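Local coordinates for protein mosquitocidal toxin (Bacillus sphaericus, PDB 2CB4) that probably transfers ADP-ribose from NAD+ to target proteins through the catalytic domain present here, as part of a longer toxin that kills mosquitoes, at residues P86-P96 with G185-T195; Y196-V204 with N273-Q281. The protein carries 1 engineered substitution. All blocks are in the same frame, centred on the assembly; numbering follows the deposited sequence.

Contact 1: residues P86-P96 with G185-T195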
loop_
_atom_site.group_PDB
_atom_site.type_symbol
_atom_site.label_atom_id
_atom_site.label_comp_id
_atom_site.label_asym_id
_atom_site.label_seq_id
_atom_site.Cartn_x
_atom_site.Cartn_y
_atom_site.Cartn_z
ATOM N N PRO A 86 -32.787 7.220 10.856
ATOM C CA PRO A 86 -33.517 6.906 9.619
ATOM C C PRO A 86 -32.737 7.063 8.301
ATOM O O PRO A 86 -32.966 6.291 7.359
ATOM C CB PRO A 86 -34.756 7.830 9.663
ATOM C CG PRO A 86 -34.738 8.521 10.936
ATOM C CD PRO A 86 -33.496 8.205 11.704
ATOM N N ASN A 87 -31.849 8.057 8.214
ATOM C CA ASN A 87 -31.057 8.270 6.981
ATOM C C ASN A 87 -30.165 7.080 6.667
ATOM O O ASN A 87 -29.767 6.881 5.527
ATOM C CB ASN A 87 -30.261 9.580 6.993
ATOM C CG ASN A 87 -31.131 10.770 6.734
ATOM O OD1 ASN A 87 -32.340 10.638 6.503
ATOM N ND2 ASN A 87 -30.534 11.944 6.745
ATOM N N ASP A 88 -29.883 6.289 7.690
ATOM C CA ASP A 88 -29.128 5.055 7.539
ATOM C C ASP A 88 -30.158 3.863 7.338
ATOM O O ASP A 88 -30.232 3.269 6.282
ATOM C CB ASP A 88 -28.261 4.823 8.791
ATOM C CG ASP A 88 -27.410 3.558 8.690
ATOM O OD1 ASP A 88 -27.541 2.819 7.688
ATOM O OD2 ASP A 88 -26.590 3.307 9.581
ATOM N N ILE A 89 -30.956 3.577 8.370
ATOM C CA ILE A 89 -31.923 2.481 8.380
ATOM C C ILE A 89 -32.997 2.429 7.286
ATOM O O ILE A 89 -33.220 1.354 6.696
ATOM C CB ILE A 89 -32.536 2.265 9.806
ATOM C CG1 ILE A 89 -31.413 2.145 10.876
ATOM C CG2 ILE A 89 -33.510 1.048 9.809
ATOM C CD1 ILE A 89 -30.348 1.072 10.552
ATOM N N PHE A 90 -33.651 3.559 7.003
ATOM C CA PHE A 90 -34.693 3.584 5.960
ATOM C C PHE A 90 -34.067 3.476 4.573
ATOM O O PHE A 90 -34.758 3.241 3.582
ATOM C CB PHE A 90 -35.563 4.848 6.019
ATOM C CG PHE A 90 -36.566 4.862 7.142
ATOM C CD1 PHE A 90 -36.733 3.775 7.961
ATOM C CD2 PHE A 90 -37.333 5.999 7.392
ATOM C CE1 PHE A 90 -37.644 3.810 9.010
ATOM C CE2 PHE A 90 -38.240 6.021 8.448
ATOM C CZ PHE A 90 -38.399 4.926 9.242
ATOM N N LEU A 91 -32.756 3.666 4.499
ATOM C CA LEU A 91 -32.068 3.566 3.225
ATOM C C LEU A 91 -31.485 2.161 3.021
ATOM O O LEU A 91 -31.595 1.589 1.954
ATOM C CB LEU A 91 -30.940 4.592 3.163
ATOM C CG LEU A 91 -30.048 4.507 1.906
ATOM C CD1 LEU A 91 -30.814 4.876 0.633
ATOM C CD2 LEU A 91 -28.787 5.367 2.017
ATOM N N ASN A 92 -30.859 1.624 4.063
ATOM C CA ASN A 92 -30.174 0.339 3.999
ATOM C C ASN A 92 -30.849 -0.862 4.654
ATOM O O ASN A 92 -30.445 -1.978 4.410
ATOM C CB ASN A 92 -28.793 0.501 4.691
ATOM C CG ASN A 92 -27.913 1.500 4.001
ATOM O OD1 ASN A 92 -27.629 1.371 2.817
ATOM N ND2 ASN A 92 -27.504 2.523 4.725
ATOM N N GLY A 93 -31.815 -0.610 5.532
ATOM C CA GLY A 93 -32.494 -1.645 6.281
ATOM C C GLY A 93 -31.585 -2.079 7.432
ATOM O O GLY A 93 -30.651 -1.368 7.829
ATOM N N PHE A 94 -31.843 -3.262 7.958
ATOM C CA PHE A 94 -31.000 -3.803 9.018
ATOM C C PHE A 94 -30.103 -4.868 8.424
ATOM O O PHE A 94 -30.543 -5.984 8.148
ATOM C CB PHE A 94 -31.844 -4.370 10.141
ATOM C CG PHE A 94 -32.601 -3.316 10.898
ATOM C CD1 PHE A 94 -31.913 -2.354 11.655
ATOM C CD2 PHE A 94 -33.999 -3.259 10.838
ATOM C CE1 PHE A 94 -32.617 -1.371 12.363
ATOM C CE2 PHE A 94 -34.703 -2.270 11.530
ATOM C CZ PHE A 94 -34.006 -1.326 12.301
ATOM N N ILE A 95 -28.851 -4.491 8.196
ATOM C CA ILE A 95 -27.833 -5.376 7.639
ATOM C C ILE A 95 -27.110 -5.989 8.839
ATOM O O ILE A 95 -26.852 -5.303 9.828
ATOM C CB ILE A 95 -26.851 -4.564 6.735
ATOM C CG1 ILE A 95 -27.635 -3.899 5.577
ATOM C CG2 ILE A 95 -25.712 -5.455 6.193
ATOM C CD1 ILE A 95 -26.752 -2.926 4.738
ATOM N N PRO A 96 -26.847 -7.293 8.787
ATOM C CA PRO A 96 -26.205 -7.969 9.923
ATOM C C PRO A 96 -24.741 -7.562 10.127
ATOM O O PRO A 96 -24.099 -7.034 9.219
ATOM C CB PRO A 96 -26.288 -9.466 9.541
ATOM C CG PRO A 96 -27.203 -9.549 8.414
ATOM C CD PRO A 96 -27.210 -8.240 7.716
ATOM N N GLY A 185 -29.784 -12.994 7.842
ATOM C CA GLY A 185 -29.606 -12.154 6.659
ATOM C C GLY A 185 -30.165 -10.728 6.826
ATOM O O GLY A 185 -30.038 -9.900 5.925
ATOM N N GLY A 186 -30.801 -10.444 7.960
ATOM C CA GLY A 186 -31.334 -9.113 8.204
ATOM C C GLY A 186 -32.700 -8.839 7.584
ATOM O O GLY A 186 -33.411 -9.759 7.169
ATOM N N ILE A 187 -33.046 -7.554 7.540
ATOM C CA ILE A 187 -34.326 -7.059 7.070
ATOM C C ILE A 187 -34.161 -5.858 6.121
ATOM O O ILE A 187 -33.547 -4.861 6.476
ATOM C CB ILE A 187 -35.124 -6.584 8.319
ATOM C CG1 ILE A 187 -35.136 -7.686 9.388
ATOM C CG2 ILE A 187 -36.529 -6.057 7.962
ATOM C CD1 ILE A 187 -35.566 -7.218 10.771
ATOM N N ARG A 188 -34.738 -5.947 4.925
ATOM C CA ARG A 188 -34.677 -4.853 3.959
ATOM C C ARG A 188 -35.544 -3.668 4.412
ATOM O O ARG A 188 -36.508 -3.854 5.148
ATOM C CB ARG A 188 -35.085 -5.380 2.599
ATOM C CG ARG A 188 -34.060 -6.403 2.085
ATOM C CD ARG A 188 -34.276 -6.722 0.607
ATOM N NE ARG A 188 -35.662 -7.102 0.306
ATOM C CZ ARG A 188 -36.153 -8.337 0.407
ATOM N NH1 ARG A 188 -35.386 -9.324 0.832
ATOM N NH2 ARG A 188 -37.416 -8.588 0.099
ATOM N N PRO A 189 -35.202 -2.446 3.986
ATOM C CA PRO A 189 -35.937 -1.252 4.448
ATOM C C PRO A 189 -37.423 -1.179 4.127
ATOM O O PRO A 189 -38.192 -0.483 4.820
ATOM C CB PRO A 189 -35.158 -0.087 3.799
ATOM C CG PRO A 189 -34.438 -0.695 2.637
ATOM C CD PRO A 189 -34.103 -2.090 3.050
ATOM N N GLU A 190 -37.847 -1.856 3.068
ATOM C CA GLU A 190 -39.276 -1.821 2.695
ATOM C C GLU A 190 -40.189 -2.509 3.722
ATOM O O GLU A 190 -41.393 -2.370 3.670
ATOM C CB GLU A 190 -39.510 -2.326 1.257
ATOM C CG GLU A 190 -39.186 -3.810 1.024
ATOM C CD GLU A 190 -37.787 -4.041 0.535
ATOM O OE1 GLU A 190 -36.920 -3.174 0.779
ATOM O OE2 GLU A 190 -37.550 -5.110 -0.084
ATOM N N PHE A 191 -39.599 -3.220 4.676
ATOM C CA PHE A 191 -40.341 -3.893 5.753
ATOM C C PHE A 191 -40.356 -3.073 7.057
ATOM O O PHE A 191 -40.867 -3.532 8.087
ATOM C CB PHE A 191 -39.728 -5.269 6.004
ATOM C CG PHE A 191 -39.780 -6.149 4.788
ATOM C CD1 PHE A 191 -41.017 -6.373 4.145
ATOM C CD2 PHE A 191 -38.625 -6.687 4.236
ATOM C CE1 PHE A 191 -41.079 -7.145 2.988
ATOM C CE2 PHE A 191 -38.687 -7.449 3.083
ATOM C CZ PHE A 191 -39.922 -7.666 2.441
ATOM N N ILE A 192 -39.777 -1.872 7.008
ATOM C CA ILE A 192 -39.700 -0.987 8.166
ATOM C C ILE A 192 -40.664 0.144 7.906
ATOM O O ILE A 192 -40.471 0.960 6.999
ATOM C CB ILE A 192 -38.240 -0.487 8.430
ATOM C CG1 ILE A 192 -37.242 -1.649 8.245
ATOM C CG2 ILE A 192 -38.131 0.146 9.815
ATOM C CD1 ILE A 192 -35.767 -1.252 8.398
ATOM N N ARG A 193 -41.749 0.146 8.671
ATOM C CA ARG A 193 -42.798 1.120 8.469
ATOM C C ARG A 193 -42.566 2.500 9.051
ATOM O O ARG A 193 -42.940 3.507 8.463
ATOM C CB ARG A 193 -44.153 0.576 8.975
ATOM C CG ARG A 193 -45.303 1.547 8.589
ATOM C CD ARG A 193 -46.650 0.895 8.664
ATOM N NE ARG A 193 -47.082 0.775 10.045
ATOM C CZ ARG A 193 -48.240 0.259 10.429
ATOM N NH1 ARG A 193 -49.095 -0.171 9.530
ATOM N NH2 ARG A 193 -48.545 0.180 11.717
ATOM N N SER A 194 -42.004 2.544 10.250
ATOM C CA SER A 194 -41.797 3.819 10.904
ATOM C C SER A 194 -40.782 3.671 12.018
ATOM O O SER A 194 -40.283 2.583 12.295
ATOM C CB SER A 194 -43.143 4.272 11.520
ATOM O OG SER A 194 -43.573 3.385 12.575
ATOM N N THR A 195 -40.523 4.770 12.699
ATOM C CA THR A 195 -39.655 4.730 13.865
ATOM C C THR A 195 -39.966 5.899 14.785
ATOM O O THR A 195 -40.399 6.957 14.337
ATOM C CB THR A 195 -38.125 4.655 13.523
ATOM O OG1 THR A 195 -37.403 4.278 14.705
ATOM C CG2 THR A 195 -37.587 5.999 13.022
#
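F94 and I187 join backbones in a single antiparallel hydrogen-bonded pair: F94 N gives to I187 O at 2.8 Å, and I187 N gives to F94 O at 3.0 Å. G93, which leaves helix 86-92 with positive phi, and G186 lack side chains, and this lets the two chains close up. The tight part gathers round I192. Its CG1 is anti to the carbonyl carbon (chi1 -42°) and carries CD1 into the angle between I89 and F94, 3.5 Å from I89 CG2 and 3.5 Å from F94 CE2. I89 CG2 in turn lies over one face of the F94 ring, toward the rim. The other branch, I192 CG2, meets the edge of the F90 ring at CE1, 3.8 Å away. P189 packs against the carbonyls of the last helical turn, its CB 3.4 Å from F90 O and its CD 3.6 Å from G93 CA. The partly exposed side is looser: the side chains of L91 and N92 set off away from 185-195, though their backbone still touches P189. N92 ND2 folds back to D88 OD1 at 3.0 Å, and F257 of a second subunit packs on L91. This helix-on-strand packing belongs to the core of the ADP-ribosyltransferase domain. W232 meets F90 edge-to-face, Y154 of strand 150-156 does the same to F94, and V124 of strand 123-131 touches F94 and P96.

Contact 2: residues Y196-V204 with N273-Q281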
loop_
_atom_site.group_PDB
_atom_site.type_symbol
_atom_site.label_atom_id
_atom_site.label_comp_id
_atom_site.label_asym_id
_atom_site.label_seq_id
_atom_site.Cartn_x
_atom_site.Cartn_y
_atom_site.Cartn_z
ATOM N N TYR A 196 -39.769 5.689 16.075
ATOM C CA TYR A 196 -39.926 6.743 17.059
ATOM C C TYR A 196 -38.507 7.200 17.359
ATOM O O TYR A 196 -37.638 6.373 17.637
ATOM C CB TYR A 196 -40.426 6.196 18.390
ATOM C CG TYR A 196 -41.869 5.857 18.422
ATOM C CD1 TYR A 196 -42.739 6.340 17.460
ATOM C CD2 TYR A 196 -42.372 5.046 19.418
ATOM C CE1 TYR A 196 -44.085 6.010 17.481
ATOM C CE2 TYR A 196 -43.716 4.734 19.472
ATOM C CZ TYR A 196 -44.570 5.216 18.499
ATOM O OH TYR A 196 -45.897 4.876 18.551
ATOM N N GLU A 197 -38.290 8.509 17.364
ATOM C CA GLU A 197 -36.996 9.058 17.740
ATOM C C GLU A 197 -37.138 9.550 19.184
ATOM O O GLU A 197 -37.924 10.450 19.470
ATOM C CB GLU A 197 -36.619 10.230 16.840
ATOM C CG GLU A 197 -35.348 10.910 17.258
ATOM C CD GLU A 197 -34.870 11.929 16.247
ATOM O OE1 GLU A 197 -35.422 11.998 15.129
ATOM O OE2 GLU A 197 -33.934 12.668 16.577
ATOM N N TYR A 198 -36.371 8.958 20.099
ATOM C CA TYR A 198 -36.405 9.366 21.524
ATOM C C TYR A 198 -35.140 10.122 21.868
ATOM O O TYR A 198 -34.051 9.729 21.439
ATOM C CB TYR A 198 -36.389 8.131 22.441
ATOM C CG TYR A 198 -37.636 7.280 22.415
ATOM C CD1 TYR A 198 -38.696 7.555 23.266
ATOM C CD2 TYR A 198 -37.736 6.157 21.581
ATOM C CE1 TYR A 198 -39.861 6.767 23.266
ATOM C CE2 TYR A 198 -38.892 5.345 21.593
ATOM C CZ TYR A 198 -39.942 5.654 22.447
ATOM O OH TYR A 198 -41.094 4.874 22.483
ATOM N N HIS A 199 -35.278 11.160 22.693
ATOM C CA HIS A 199 -34.132 11.932 23.226
ATOM C C HIS A 199 -34.376 11.887 24.723
ATOM O O HIS A 199 -35.442 12.308 25.193
ATOM C CB HIS A 199 -34.149 13.403 22.768
ATOM C CG HIS A 199 -33.870 13.585 21.306
ATOM N ND1 HIS A 199 -33.658 14.823 20.735
ATOM C CD2 HIS A 199 -33.799 12.688 20.294
ATOM C CE1 HIS A 199 -33.465 14.677 19.435
ATOM N NE2 HIS A 199 -33.532 13.393 19.143
ATOM N N ASN A 200 -33.439 11.311 25.466
ATOM C CA ASN A 200 -33.574 11.173 26.921
ATOM C C ASN A 200 -34.831 10.428 27.359
ATOM O O ASN A 200 -35.405 10.753 28.417
ATOM C CB ASN A 200 -33.542 12.522 27.646
ATOM C CG ASN A 200 -32.483 13.433 27.125
ATOM O OD1 ASN A 200 -32.637 14.654 27.152
ATOM N ND2 ASN A 200 -31.414 12.859 26.600
ATOM N N GLY A 201 -35.269 9.450 26.558
ATOM C CA GLY A 201 -36.431 8.643 26.913
ATOM C C GLY A 201 -37.746 9.264 26.563
ATOM O O GLY A 201 -38.788 8.709 26.901
ATOM N N GLU A 202 -37.699 10.406 25.872
ATOM C CA GLU A 202 -38.907 11.142 25.430
ATOM C C GLU A 202 -39.016 11.173 23.907
ATOM O O GLU A 202 -38.030 11.451 23.226
ATOM C CB GLU A 202 -38.850 12.594 25.944
ATOM C CG GLU A 202 -38.834 12.703 27.478
ATOM C CD GLU A 202 -40.049 12.034 28.135
ATOM O OE1 GLU A 202 -41.199 12.371 27.785
ATOM O OE2 GLU A 202 -39.850 11.173 29.018
ATOM N N ILE A 203 -40.214 10.927 23.380
ATOM C CA ILE A 203 -40.451 10.954 21.934
ATOM C C ILE A 203 -40.414 12.393 21.444
ATOM O O ILE A 203 -41.110 13.257 21.983
ATOM C CB ILE A 203 -41.810 10.314 21.534
ATOM C CG1 ILE A 203 -41.902 8.897 22.086
ATOM C CG2 ILE A 203 -41.901 10.132 20.009
ATOM C CD1 ILE A 203 -43.330 8.272 21.907
ATOM N N VAL A 204 -39.591 12.650 20.428
ATOM C CA VAL A 204 -39.470 13.998 19.888
ATOM C C VAL A 204 -39.903 14.013 18.419
ATOM O O VAL A 204 -40.189 15.065 17.861
ATOM C CB VAL A 204 -38.023 14.577 20.076
ATOM C CG1 VAL A 204 -37.638 14.615 21.561
ATOM C CG2 VAL A 204 -37.023 13.782 19.281
ATOM N N ASN A 273 -49.015 4.802 26.481
ATOM C CA ASN A 273 -49.869 5.879 26.007
ATOM C C ASN A 273 -49.399 7.297 26.353
ATOM O O ASN A 273 -50.173 8.261 26.237
ATOM C CB ASN A 273 -51.317 5.661 26.499
ATOM C CG ASN A 273 -51.460 5.740 28.032
ATOM O OD1 ASN A 273 -50.531 6.130 28.762
ATOM N ND2 ASN A 273 -52.635 5.353 28.521
ATOM N N ASN A 274 -48.144 7.416 26.779
ATOM C CA ASN A 274 -47.555 8.713 27.135
ATOM C C ASN A 274 -46.406 9.059 26.157
ATOM O O ASN A 274 -46.169 8.342 25.162
ATOM C CB ASN A 274 -47.026 8.674 28.577
ATOM C CG ASN A 274 -46.375 7.343 28.922
ATOM O OD1 ASN A 274 -45.855 6.614 28.048
ATOM N ND2 ASN A 274 -46.467 6.980 30.181
ATOM N N ASN A 275 -45.663 10.128 26.496
ATOM C CA ASN A 275 -44.545 10.630 25.684
ATOM C C ASN A 275 -43.177 9.991 25.996
ATOM O O ASN A 275 -42.159 10.274 25.353
ATOM C CB ASN A 275 -44.497 12.173 25.762
ATOM C CG ASN A 275 -45.669 12.825 24.998
ATOM O OD1 ASN A 275 -46.151 13.910 25.337
ATOM N ND2 ASN A 275 -46.184 12.111 24.011
ATOM N N SER A 276 -43.198 9.076 26.966
ATOM C CA SER A 276 -41.993 8.374 27.417
ATOM C C SER A 276 -41.949 6.929 26.917
ATOM O O SER A 276 -42.884 6.465 26.241
ATOM C CB SER A 276 -41.893 8.422 28.960
ATOM O OG SER A 276 -42.745 7.468 29.577
ATOM N N LEU A 277 -40.854 6.229 27.218
ATOM C CA LEU A 277 -40.725 4.827 26.823
ATOM C C LEU A 277 -41.014 3.918 28.053
ATOM O O LEU A 277 -40.650 2.717 28.078
ATOM C CB LEU A 277 -39.374 4.506 26.145
ATOM C CG LEU A 277 -38.063 5.124 26.629
ATOM C CD1 LEU A 277 -37.532 4.348 27.792
ATOM C CD2 LEU A 277 -37.096 5.076 25.453
ATOM N N ASN A 278 -41.681 4.520 29.053
ATOM C CA ASN A 278 -42.126 3.837 30.291
ATOM C C ASN A 278 -41.036 3.258 31.187
ATOM O O ASN A 278 -41.231 2.202 31.804
ATOM C CB ASN A 278 -43.148 2.727 29.970
ATOM C CG ASN A 278 -44.539 3.264 29.683
ATOM O OD1 ASN A 278 -45.418 2.504 29.298
ATOM N ND2 ASN A 278 -44.750 4.561 29.887
ATOM N N VAL A 279 -39.883 3.930 31.235
ATOM C CA VAL A 279 -38.772 3.514 32.084
ATOM C C VAL A 279 -38.533 4.693 33.022
ATOM O O VAL A 279 -38.472 5.852 32.582
ATOM C CB VAL A 279 -37.488 3.145 31.279
ATOM C CG1 VAL A 279 -36.301 2.944 32.228
ATOM C CG2 VAL A 279 -37.712 1.890 30.442
ATOM N N ILE A 280 -38.474 4.394 34.321
ATOM C CA ILE A 280 -38.276 5.400 35.365
ATOM C C ILE A 280 -36.907 6.112 35.273
ATOM O O ILE A 280 -35.854 5.463 35.128
ATOM C CB ILE A 280 -38.449 4.756 36.788
ATOM C CG1 ILE A 280 -39.908 4.319 37.009
ATOM C CG2 ILE A 280 -37.999 5.719 37.895
ATOM C CD1 ILE A 280 -40.089 3.324 38.159
ATOM N N GLN A 281 -36.940 7.447 35.376
ATOM C CA GLN A 281 -35.726 8.277 35.340
ATOM C C GLN A 281 -35.063 8.342 36.729
ATOM O O GLN A 281 -34.017 7.708 36.964
ATOM C CB GLN A 281 -36.038 9.698 34.845
ATOM C CG GLN A 281 -36.576 9.766 33.425
ATOM C CD GLN A 281 -35.491 9.837 32.347
ATOM O OE1 GLN A 281 -34.281 9.813 32.624
ATOM N NE2 GLN A 281 -35.943 10.014 31.106
HETATM O O HOH W 1 -39.125 9.394 30.535
#
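L277 holds CG between its backbone N and its carbonyl carbon (chi1 39°), while Y198 turns its ring across the chain (chi2 -88°), and together these settings put L277 CD2 over the middle of one ring face. The CH-pi contact runs close to the ring normal: CD2 of L277 stands 3.7 Å from the centroid of the Y198 ring, 13° off its normal. L277 CB reaches the same ring farther out, 3.7 Å from Y198 CE1. Backbone bonds fix the approach beside this CH-pi contact. I203 N gives a nearly straight bond of 2.8 Å to N275 O, arriving almost in line with the carbonyl; L277 N to G201 O, at 3.2 Å, is weak and bent. At the exposed rim Q281 brings NE2 to N200 O at 2.8 Å in a bent bond; the carbonyl oxygen lies near the amide plane of Q281, although NE2 is tilted from the carbonyl plane of N200. E202 curls over the loop, its OE2 3.4 Å from S276 CB. S276 OG accepts from N278 N at 3.2 Å, an ST turn between the backbone contacts and the Q281 bond. The hairpin is closed by a type I' turn from H199 to E202, with N200 and G201 at its tip. The irregular tail, which ends the model at Q281, thus lies along the tip of strands 192-199 and 202-208. Strand 150-156 pairs with strand 192-199 there, and T142 of strand 142-143 touches L277 and V279.

Overall arrangement
Contact 1 is largely buried, its centre about 10 Å from the centre of the chain, whereas the centre of contact 2 lies about 19 Å from it and the contact is only partly buried. Their centres are about 22 Å apart, and strand 192-199 serves both, its start in contact 1 and its end in contact 2. In the interior a helix and the loop after it meet the start of that strand and the loop and 3-10 turn before it, through aliphatic and aromatic groups and one reciprocal backbone pair. At the hairpin tip an irregular tail is held by bonds to main-chain carbonyls, two from backbone N-H groups, one of them weak, and one from a side-chain amide, with one CH-pi contact.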